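Local atomic coordinates of LYND (Lyngbya aestuarii, PDB entry 4V1T), a protein that probably acts as an ATP- and magnesium-dependent YcaO cyclodehydratase that converts cysteines of precursor peptides into thiazoline rings. Residues 108-113 against 137-142; 83-88 against 102-107. One frame throughout, in Å; residues are numbered along the deposited sequence.

Contact 1: residues 108-113 against 137-142; sequences EALRQP and IGISVQ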
ATOM      1  N   GLU B 108      15.968   6.203  35.458  1.00 36.76           N
ATOM      2  CA  GLU B 108      17.270   6.863  35.427  1.00 40.50           C
ATOM      3  C   GLU B 108      17.421   7.709  34.150  1.00 48.10           C
ATOM      4  O   GLU B 108      17.920   8.834  34.188  1.00 41.75           O
ATOM      5  CB  GLU B 108      18.397   5.833  35.518  1.00 47.74           C
ATOM      6  CG  GLU B 108      19.617   6.311  36.301  1.00 69.93           C
ATOM      7  CD  GLU B 108      19.371   6.367  37.796  1.00 75.04           C
ATOM      8  OE1 GLU B 108      18.626   5.511  38.322  1.00 91.93           O
ATOM      9  OE2 GLU B 108      19.933   7.271  38.444  1.00 89.61           O
ATOM     10  N   ALA B 109      16.981   7.162  33.027  1.00 36.83           N
ATOM     11  CA  ALA B 109      17.078   7.865  31.759  1.00 42.72           C
ATOM     12  C   ALA B 109      16.279   9.164  31.767  1.00 45.37           C
ATOM     13  O   ALA B 109      16.683  10.157  31.168  1.00 48.06           O
ATOM     14  CB  ALA B 109      16.602   6.976  30.635  1.00 37.18           C
ATOM     15  N   LEU B 110      15.142   9.143  32.449  1.00 36.56           N
ATOM     16  CA  LEU B 110      14.251  10.293  32.499  1.00 38.71           C
ATOM     17  C   LEU B 110      14.829  11.463  33.299  1.00 45.70           C
ATOM     18  O   LEU B 110      14.299  12.573  33.234  1.00 43.38           O
ATOM     19  CB  LEU B 110      12.895   9.880  33.085  1.00 35.21           C
ATOM     20  CG  LEU B 110      11.990   9.009  32.209  1.00 50.16           C
ATOM     21  CD1 LEU B 110      10.760   8.582  32.987  1.00 56.26           C
ATOM     22  CD2 LEU B 110      11.571   9.737  30.952  1.00 45.22           C
ATOM     23  N   ARG B 111      15.907  11.218  34.042  1.00 47.17           N
ATOM     24  CA  ARG B 111      16.569  12.265  34.833  1.00 49.73           C
ATOM     25  C   ARG B 111      17.477  13.141  33.983  1.00 47.15           C
ATOM     26  O   ARG B 111      18.004  14.134  34.463  1.00 49.39           O
ATOM     27  CB  ARG B 111      17.400  11.650  35.955  1.00 56.00           C
ATOM     28  CG  ARG B 111      16.587  10.954  37.021  1.00 67.88           C
ATOM     29  CD  ARG B 111      17.468  10.409  38.127  1.00 67.57           C
ATOM     30  NE  ARG B 111      16.713   9.656  39.122  1.00 85.96           N
ATOM     31  CZ  ARG B 111      15.425   9.849  39.412  1.00108.78           C
ATOM     32  NH1 ARG B 111      14.718  10.787  38.791  1.00113.25           N
ATOM     33  NH2 ARG B 111      14.831   9.102  40.337  1.00117.12           N
ATOM     34  N   GLN B 112      17.677  12.762  32.730  1.00 43.58           N
ATOM     35  CA  GLN B 112      18.511  13.543  31.821  1.00 41.59           C
ATOM     36  C   GLN B 112      17.818  14.861  31.481  1.00 44.05           C
ATOM     37  O   GLN B 112      16.679  14.849  31.007  1.00 48.02           O
ATOM     38  CB  GLN B 112      18.781  12.764  30.534  1.00 48.48           C
ATOM     39  CG  GLN B 112      19.665  11.546  30.707  1.00 55.36           C
ATOM     40  CD  GLN B 112      19.717  10.701  29.446  1.00 46.63           C
ATOM     41  OE1 GLN B 112      20.687  10.742  28.702  1.00 57.85           O
ATOM     42  NE2 GLN B 112      18.657   9.932  29.201  1.00 50.38           N
ATOM     43  N   PRO B 113      18.492  15.997  31.726  1.00 45.29           N
ATOM     44  CA  PRO B 113      17.844  17.256  31.382  1.00 48.10           C
ATOM     45  C   PRO B 113      17.843  17.522  29.875  1.00 50.89           C
ATOM     46  O   PRO B 113      18.681  17.000  29.137  1.00 45.79           O
ATOM     47  CB  PRO B 113      18.673  18.301  32.129  1.00 47.82           C
ATOM     48  CG  PRO B 113      20.007  17.682  32.315  1.00 58.72           C
ATOM     49  CD  PRO B 113      19.803  16.196  32.371  1.00 45.60           C
ATOM     50  N   ILE B 137       5.843  14.308  32.920  1.00 41.91           N
ATOM     51  CA  ILE B 137       6.292  12.951  32.662  1.00 43.02           C
ATOM     52  C   ILE B 137       7.700  12.727  33.201  1.00 46.82           C
ATOM     53  O   ILE B 137       8.335  11.731  32.881  1.00 44.72           O
ATOM     54  CB  ILE B 137       6.235  12.603  31.158  1.00 43.49           C
ATOM     55  CG1 ILE B 137       7.073  13.576  30.329  1.00 39.66           C
ATOM     56  CG2 ILE B 137       4.794  12.632  30.674  1.00 39.47           C
ATOM     57  CD1 ILE B 137       7.200  13.180  28.878  1.00 37.67           C
ATOM     58  N   GLY B 138       8.180  13.658  34.017  1.00 56.16           N
ATOM     59  CA  GLY B 138       9.424  13.473  34.754  1.00 54.37           C
ATOM     60  C   GLY B 138      10.678  14.032  34.112  1.00 53.93           C
ATOM     61  O   GLY B 138      11.776  13.801  34.603  1.00 42.38           O
ATOM     62  N   ILE B 139      10.524  14.772  33.021  1.00 57.74           N
ATOM     63  CA  ILE B 139      11.670  15.311  32.302  1.00 47.04           C
ATOM     64  C   ILE B 139      11.850  16.781  32.639  1.00 54.76           C
ATOM     65  O   ILE B 139      10.914  17.568  32.507  1.00 43.75           O
ATOM     66  CB  ILE B 139      11.508  15.130  30.779  1.00 37.62           C
ATOM     67  CG1 ILE B 139      11.507  13.643  30.437  1.00 35.57           C
ATOM     68  CG2 ILE B 139      12.645  15.805  30.029  1.00 36.64           C
ATOM     69  CD1 ILE B 139      11.074  13.326  29.026  1.00 36.99           C
ATOM     70  N   SER B 140      13.054  17.141  33.082  1.00 41.87           N
ATOM     71  CA  SER B 140      13.351  18.515  33.482  1.00 50.88           C
ATOM     72  C   SER B 140      13.945  19.305  32.316  1.00 49.50           C
ATOM     73  O   SER B 140      14.630  18.747  31.459  1.00 44.13           O
ATOM     74  CB  SER B 140      14.323  18.531  34.662  1.00 51.65           C
ATOM     75  OG  SER B 140      15.503  17.828  34.332  1.00 61.96           O
ATOM     76  N   VAL B 141      13.690  20.608  32.313  1.00 45.39           N
ATOM     77  CA  VAL B 141      14.106  21.488  31.242  1.00 48.97           C
ATOM     78  C   VAL B 141      15.097  22.534  31.736  1.00 47.42           C
ATOM     79  O   VAL B 141      14.973  23.054  32.841  1.00 48.27           O
ATOM     80  CB  VAL B 141      12.900  22.222  30.633  1.00 59.79           C
ATOM     81  CG1 VAL B 141      13.337  23.108  29.471  1.00 51.17           C
ATOM     82  CG2 VAL B 141      11.845  21.221  30.192  1.00 64.52           C
ATOM     83  N   GLN B 142      16.080  22.834  30.894  1.00 51.00           N
ATOM     84  CA  GLN B 142      17.013  23.940  31.135  1.00 62.65           C
ATOM     85  C   GLN B 142      17.057  24.856  29.924  1.00 66.95           C
ATOM     86  O   GLN B 142      16.655  24.463  28.834  1.00 60.33           O
ATOM     87  CB  GLN B 142      18.404  23.398  31.433  1.00 61.16           C
ATOM     88  CG  GLN B 142      18.473  22.652  32.749  1.00 69.11           C
ATOM     89  CD  GLN B 142      19.878  22.245  33.113  1.00 63.75           C
ATOM     90  OE1 GLN B 142      20.848  22.905  32.729  1.00 63.20           O
ATOM     91  NE2 GLN B 142      20.000  21.165  33.863  1.00 57.60           N
TER
HETATM   92  O   HOH W   1      15.113  15.012  33.177  1.00 37.31           O
HETATM   93  O   HOH W   2      16.487  15.744  36.170  1.00 57.45           O
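Leu110 and Ile139 form the apolar part of a join between two helix ends: the type I turn Ala109-Gln112 where helix 103-109 gives way to loop, and the Schellman motif, with Gly138 at C-prime, that ends helix 124-135. Helix 124-135 is the link of a beta-alpha-beta crossover between parallel neighbours, strands 114-118 and 141-142. The two side chains cross at about a right angle, Leu110 CD2 touching Ile139 CG1 at 3.9 Å. Ile139 also packs on Leu134 and on Ala265 and Ile268 of helix 250-275. Farther along, Pro113 lies alongside the amide end of Gln142, with Pro113 CB 3.6 Å from Gln142 NE2.

The polar coupling between the segments runs through water. Water 1 donates to Leu110 O and, weakly, to Gln112 O, and accepts from Ser140 N at 3.0 Å. The 2.6 Å bond from water 1 to Leu110 O probably eases the approach of that oxygen to another acceptor, Gly138 O, 3.1 Å away. Water 2 donates to Arg111 O and is hydrogen-bonded to Ser140 OG at 2.9 Å. OG reaches it from between the backbone N and the carbonyl carbon (chi1 57°), a position that also sets it beside CA and CB of Pro113. A CA-H...O contact adds to this, from Pro113 CA to Ser140 O.

Inside the turn, Ala109 O takes two donors, Gln112 N and Gln112 NE2. The NE2 bond is 2.8 Å long and nearly straight (169°), lies in the amide plane of Gln112 and meets Ala109 O on a lone pair in the carbonyl plane.

Contact 2: residues 83-88 against 102-107; sequences EAAPEL and APPVAA
The peptide group joining Pro103 to Pro104 offers one face to Ala85, whose CB stands over it, 3.5 Å from Pro103 C and equally far from Pro104 N. Leu88 approaches on this same side but tilted toward the oxygen, with CD1 3.3 Å from Pro103 O. Glu83 O comes in obliquely to both proline rings, against Pro103 CG and with Glu83 O to Pro104 CD at 3.2 Å. The extended side chain of Glu83 crosses Pro104 at a slant, with Glu83 CB and OE1 both near Pro104 CG. The other carboxylate, on Glu87, approaches the methyl of Ala107 less closely than does its own CG, which lies 3.9 Å from Ala107 CB.

Both prolines belong to the first turn of helix 103-109, with Ala102 at the N-cap. Backbone nitrogens in a first helical turn have no helical acceptor behind them, so the two prolines, which lack an N-H, cost the helix no bond, and Pro103 O still receives Ala107 N at 2.9 Å. Facing this turn is the type I turn Ala85-Leu88, closed by Leu88 N on Ala85 O, which follows strand 81-83 of the winged helix-turn-helix part.

Leu88 CG lies opposite the carbonyl carbon (chi1 -64°), which brings CD1 against both Pro103 CB and Ala107 CB. Ala85 CB reaches Pro103 CB as well, at 3.8 Å. With an alanine in place of Pro104, the ring atoms CG and CD vanish, and the Glu83 side chain is likely to lose part of the surface it lies against and become freer to turn. On the far side of the helix Val105 packs on His272 and Val273 of helix 250-275, while Pro103 also touches Thr82.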
ATOM      1  N   GLU B  83      12.989  -5.823  37.897  1.00 59.02           N
ATOM      2  CA  GLU B  83      13.037  -5.037  39.115  1.00 65.79           C
ATOM      3  C   GLU B  83      11.992  -3.929  39.018  1.00 54.55           C
ATOM      4  O   GLU B  83      11.814  -3.330  37.952  1.00 54.28           O
ATOM      5  CB  GLU B  83      14.434  -4.442  39.282  1.00 76.34           C
ATOM      6  CG  GLU B  83      14.892  -4.243  40.709  1.00 83.27           C
ATOM      7  CD  GLU B  83      16.159  -3.410  40.786  1.00 91.86           C
ATOM      8  OE1 GLU B  83      16.847  -3.272  39.746  1.00 82.81           O
ATOM      9  OE2 GLU B  83      16.455  -2.880  41.877  1.00 95.49           O
ATOM     10  N   ALA B  84      11.300  -3.647  40.114  1.00 50.63           N
ATOM     11  CA  ALA B  84      10.349  -2.539  40.125  1.00 55.63           C
ATOM     12  C   ALA B  84      11.065  -1.236  40.456  1.00 57.67           C
ATOM     13  O   ALA B  84      12.027  -1.225  41.229  1.00 49.38           O
ATOM     14  CB  ALA B  84       9.238  -2.797  41.112  1.00 56.47           C
ATOM     15  N   ALA B  85      10.595  -0.142  39.861  1.00 46.92           N
ATOM     16  CA  ALA B  85      11.144   1.192  40.118  1.00 45.19           C
ATOM     17  C   ALA B  85      10.192   1.973  41.014  1.00 45.17           C
ATOM     18  O   ALA B  85       9.156   2.445  40.540  1.00 47.27           O
ATOM     19  CB  ALA B  85      11.367   1.937  38.817  1.00 46.66           C
ATOM     20  N   PRO B  86      10.533   2.112  42.305  1.00 46.28           N
ATOM     21  CA  PRO B  86       9.615   2.743  43.263  1.00 53.11           C
ATOM     22  C   PRO B  86       9.186   4.148  42.874  1.00 48.18           C
ATOM     23  O   PRO B  86       8.079   4.558  43.206  1.00 62.92           O
ATOM     24  CB  PRO B  86      10.431   2.787  44.559  1.00 61.28           C
ATOM     25  CG  PRO B  86      11.445   1.713  44.416  1.00 60.09           C
ATOM     26  CD  PRO B  86      11.777   1.657  42.960  1.00 46.68           C
ATOM     27  N   GLU B  87      10.053   4.869  42.171  1.00 49.44           N
ATOM     28  CA  GLU B  87       9.809   6.276  41.863  1.00 56.86           C
ATOM     29  C   GLU B  87       8.876   6.471  40.680  1.00 47.15           C
ATOM     30  O   GLU B  87       8.537   7.595  40.342  1.00 56.29           O
ATOM     31  CB  GLU B  87      11.127   7.016  41.607  1.00 67.01           C
ATOM     32  CG  GLU B  87      12.040   6.375  40.581  1.00 72.81           C
ATOM     33  CD  GLU B  87      13.016   5.396  41.204  1.00 67.99           C
ATOM     34  OE1 GLU B  87      13.960   5.840  41.887  1.00 77.24           O
ATOM     35  OE2 GLU B  87      12.828   4.180  41.023  1.00 59.88           O
ATOM     36  N   LEU B  88       8.455   5.378  40.055  1.00 51.62           N
ATOM     37  CA  LEU B  88       7.532   5.452  38.916  1.00 45.66           C
ATOM     38  C   LEU B  88       6.153   4.923  39.283  1.00 42.57           C
ATOM     39  O   LEU B  88       6.039   3.925  39.990  1.00 43.85           O
ATOM     40  CB  LEU B  88       8.074   4.639  37.741  1.00 37.80           C
ATOM     41  CG  LEU B  88       9.376   5.088  37.099  1.00 41.54           C
ATOM     42  CD1 LEU B  88       9.781   4.093  36.030  1.00 47.72           C
ATOM     43  CD2 LEU B  88       9.264   6.487  36.523  1.00 40.33           C
ATOM     44  N   ALA B 102      13.364  -1.945  31.278  1.00 32.87           N
ATOM     45  CA  ALA B 102      13.219  -2.173  32.719  1.00 49.15           C
ATOM     46  C   ALA B 102      12.893  -0.852  33.403  1.00 45.94           C
ATOM     47  O   ALA B 102      13.585   0.138  33.180  1.00 39.05           O
ATOM     48  CB  ALA B 102      14.491  -2.772  33.297  1.00 45.88           C
ATOM     49  N   PRO B 103      11.835  -0.816  34.225  1.00 52.38           N
ATOM     50  CA  PRO B 103      11.430   0.466  34.797  1.00 51.40           C
ATOM     51  C   PRO B 103      12.520   1.221  35.577  1.00 39.54           C
ATOM     52  O   PRO B 103      12.537   2.440  35.515  1.00 45.57           O
ATOM     53  CB  PRO B 103      10.250   0.096  35.704  1.00 57.01           C
ATOM     54  CG  PRO B 103      10.234  -1.374  35.786  1.00 57.69           C
ATOM     55  CD  PRO B 103      10.893  -1.887  34.567  1.00 52.83           C
ATOM     56  N   PRO B 104      13.406   0.521  36.310  1.00 44.80           N
ATOM     57  CA  PRO B 104      14.468   1.302  36.953  1.00 43.09           C
ATOM     58  C   PRO B 104      15.433   1.948  35.956  1.00 37.19           C
ATOM     59  O   PRO B 104      15.986   3.004  36.239  1.00 41.03           O
ATOM     60  CB  PRO B 104      15.194   0.266  37.820  1.00 50.48           C
ATOM     61  CG  PRO B 104      14.847  -1.038  37.235  1.00 58.70           C
ATOM     62  CD  PRO B 104      13.457  -0.893  36.717  1.00 49.81           C
ATOM     63  N   VAL B 105      15.634   1.305  34.810  1.00 38.21           N
ATOM     64  CA  VAL B 105      16.437   1.892  33.735  1.00 38.38           C
ATOM     65  C   VAL B 105      15.756   3.119  33.142  1.00 42.22           C
ATOM     66  O   VAL B 105      16.404   4.123  32.852  1.00 37.34           O
ATOM     67  CB  VAL B 105      16.714   0.872  32.610  1.00 36.61           C
ATOM     68  CG1 VAL B 105      17.381   1.541  31.419  1.00 42.09           C
ATOM     69  CG2 VAL B 105      17.576  -0.274  33.134  1.00 37.78           C
ATOM     70  N   ALA B 106      14.443   3.029  32.958  1.00 42.24           N
ATOM     71  CA  ALA B 106      13.664   4.143  32.416  1.00 45.31           C
ATOM     72  C   ALA B 106      13.688   5.323  33.370  1.00 43.59           C
ATOM     73  O   ALA B 106      13.802   6.470  32.945  1.00 32.88           O
ATOM     74  CB  ALA B 106      12.228   3.713  32.149  1.00 57.87           C
ATOM     75  N   ALA B 107      13.571   5.040  34.660  1.00 42.67           N
ATOM     76  CA  ALA B 107      13.552   6.089  35.672  1.00 47.46           C
ATOM     77  C   ALA B 107      14.851   6.894  35.659  1.00 48.49           C
ATOM     78  O   ALA B 107      14.842   8.115  35.817  1.00 44.35           O
ATOM     79  CB  ALA B 107      13.327   5.478  37.045  1.00 41.32           C
TER

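In the fold
Contacts 2 and 1 follow one another along the chain, their centres 14 Å apart, and helix 103-109 serves both. Its first turn packs on the loop after strand 81-83 in contact 2; its far end leads into contact 1, at the edge of the mixed sheet where strands 141-142 and 114-118 run parallel. Between the two, Arg111 NH2 and Glu87 OE1 make a long, weak ion pair at 3.7 Å, and helix 250-275 packs against residues of each. Together they join the winged helix-turn-helix part, which in related cyclodehydratases binds the precursor's leader peptide, to the sheet beyond, far from the nucleotide-binding YcaO part.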